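Local coordinates for DNA repair and recombination protein RadB (Thermococcus kodakarensis, PDB 2CVF), which probably takes part in DNA repair and homologous recombination, binding DNA and ATP with only a very weak ATPase activity, at residues A[27-32]-A[182-187]. Sequence-based numbering, arbitrary orientation.
Sequences GPYASG and LDKLPK
Leu182 is packed against both ends of segment 27-32. Its carbonyl oxygen points at the loop, with Gly27 CA and Pro28 CD as its nearest neighbours there. Gly27 CA donates a CA-H...O contact to Leu182 O at 3.2 Å, with an angle at the hydrogen of 149°. The ring of Pro28 also comes up to this carbonyl, CD being its nearest atom. The Leu182 side chain touches the other end of the loop. The CD2 branch reaches the backbone of Ser31 and Gly32. Leu182 CD2 is 3.3 Å from Ser31 O, while Leu182 CB and Ser31 CB sit 4.1 Å apart. Phe209 of strand 206-212 also touches Leu182. Segment 27-32 belongs to the Walker A motif, or P-loop, of this RecA-like ATPase, which runs from strand 25-27 of the parallel sheet into helix 33-42. All six of its residues are predicted to bind ATP. Strand 182-184 is an outer strand of the antiparallel sheet, so the contact joins that sheet to the predicted ATP-binding loop. No hydrogen bond links the two segments. Toward solvent the fit is looser. Asp183 crosses Pro28 at about a right angle, with Asp183 OD2 3.7 Å from Pro28 CD. Lys184 CB lies near Ala30 O, which also accepts a weak hydrogen bond from Arg191. Beyond CG the lysine chain is fully extended, and this carries its amine out to Tyr29. Lys184 NZ approaches the ring obliquely, 3.6 Å from Tyr29 OH and about as near to CE1 and CZ of that ring. Both residues are exposed here.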
loop_
_atom_site.group_PDB
_atom_site.type_symbol
_atom_site.label_atom_id
_atom_site.label_comp_id
_atom_site.label_asym_id
_atom_site.label_seq_id
_atom_site.Cartn_x
_atom_site.Cartn_y
_atom_site.Cartn_z
ATOM N N GLY A 27 8.171 -1.013 4.856
ATOM C CA GLY A 27 9.386 -1.770 4.600
ATOM C C GLY A 27 10.407 -0.878 3.928
ATOM O O GLY A 27 10.288 0.355 3.978
ATOM N N PRO A 28 11.469 -1.454 3.361
ATOM C CA PRO A 28 12.467 -0.618 2.695
ATOM C C PRO A 28 12.146 -0.567 1.192
ATOM O O PRO A 28 11.062 -0.991 0.759
ATOM C CB PRO A 28 13.753 -1.394 2.958
ATOM C CG PRO A 28 13.284 -2.822 2.786
ATOM C CD PRO A 28 11.940 -2.846 3.486
ATOM N N TYR A 29 13.068 0.013 0.428
ATOM C CA TYR A 29 12.994 0.092 -1.032
ATOM C C TYR A 29 13.430 -1.268 -1.580
ATOM O O TYR A 29 14.143 -2.041 -0.900
ATOM C CB TYR A 29 13.979 1.155 -1.555
ATOM C CG TYR A 29 15.437 0.969 -1.104
ATOM C CD1 TYR A 29 15.753 0.630 0.209
ATOM C CD2 TYR A 29 16.486 1.222 -1.966
ATOM C CE1 TYR A 29 17.050 0.565 0.644
ATOM C CE2 TYR A 29 17.794 1.158 -1.542
ATOM C CZ TYR A 29 18.077 0.840 -0.228
ATOM O OH TYR A 29 19.391 0.853 0.221
ATOM N N ALA A 30 13.071 -1.527 -2.836
ATOM C CA ALA A 30 13.442 -2.779 -3.501
ATOM C C ALA A 30 12.860 -3.911 -2.708
ATOM O O ALA A 30 13.607 -4.711 -2.145
ATOM C CB ALA A 30 14.970 -2.925 -3.552
ATOM N N SER A 31 11.532 -3.968 -2.638
ATOM C CA SER A 31 10.883 -5.016 -1.863
ATOM C C SER A 31 9.573 -5.551 -2.425
ATOM O O SER A 31 9.122 -6.624 -2.026
ATOM C CB SER A 31 10.699 -4.552 -0.411
ATOM O OG SER A 31 10.064 -3.294 -0.370
ATOM N N GLY A 32 8.987 -4.849 -3.387
ATOM C CA GLY A 32 7.720 -5.308 -3.938
ATOM C C GLY A 32 6.591 -4.430 -3.436
ATOM O O GLY A 32 5.406 -4.730 -3.626
ATOM N N LEU A 182 7.128 -5.740 4.152
ATOM C CA LEU A 182 7.920 -6.352 3.126
ATOM C C LEU A 182 9.383 -5.958 3.359
ATOM O O LEU A 182 9.697 -4.768 3.428
ATOM C CB LEU A 182 7.450 -5.898 1.744
ATOM C CG LEU A 182 6.150 -6.517 1.240
ATOM C CD1 LEU A 182 5.026 -5.494 1.278
ATOM C CD2 LEU A 182 6.376 -7.005 -0.177
ATOM N N ASP A 183 10.249 -6.955 3.560
ATOM C CA ASP A 183 11.680 -6.708 3.743
ATOM C C ASP A 183 12.492 -7.451 2.650
ATOM O O ASP A 183 11.977 -8.384 2.024
ATOM C CB ASP A 183 12.143 -7.051 5.180
ATOM C CG ASP A 183 12.755 -5.830 5.903
ATOM O OD1 ASP A 183 13.991 -5.659 5.881
ATOM O OD2 ASP A 183 12.002 -5.024 6.471
ATOM N N LYS A 184 13.714 -6.992 2.371
ATOM C CA LYS A 184 14.527 -7.607 1.328
ATOM C C LYS A 184 15.387 -8.757 1.834
ATOM O O LYS A 184 16.014 -8.645 2.895
ATOM C CB LYS A 184 15.375 -6.555 0.553
ATOM C CG LYS A 184 16.278 -5.629 1.378
ATOM C CD LYS A 184 17.153 -4.711 0.499
ATOM C CE LYS A 184 17.942 -3.763 1.383
ATOM N NZ LYS A 184 18.739 -2.685 0.726
ATOM N N LEU A 185 15.399 -9.853 1.068
ATOM C CA LEU A 185 16.152 -11.058 1.395
ATOM C C LEU A 185 17.023 -11.380 0.168
ATOM O O LEU A 185 16.639 -11.086 -0.961
ATOM C CB LEU A 185 15.168 -12.204 1.750
ATOM C CG LEU A 185 15.595 -13.617 2.221
ATOM C CD1 LEU A 185 14.676 -14.147 3.335
ATOM C CD2 LEU A 185 15.621 -14.585 1.044
ATOM N N PRO A 186 18.237 -11.916 0.395
ATOM C CA PRO A 186 19.293 -12.323 -0.542
ATOM C C PRO A 186 18.924 -12.901 -1.918
ATOM O O PRO A 186 19.225 -14.065 -2.194
ATOM C CB PRO A 186 20.093 -13.351 0.277
ATOM C CG PRO A 186 20.068 -12.768 1.640
ATOM C CD PRO A 186 18.647 -12.209 1.785
ATOM N N LYS A 187 18.385 -12.067 -2.802
ATOM C CA LYS A 187 17.996 -12.487 -4.157
ATOM C C LYS A 187 17.364 -11.268 -4.828
ATOM O O LYS A 187 16.209 -10.952 -4.555
ATOM C CB LYS A 187 16.934 -13.598 -4.100
ATOM C CG LYS A 187 17.433 -15.040 -4.251
ATOM C CD LYS A 187 16.281 -16.045 -4.175
ATOM C CE LYS A 187 15.763 -16.225 -2.771
ATOM N NZ LYS A 187 15.009 -15.061 -2.215
#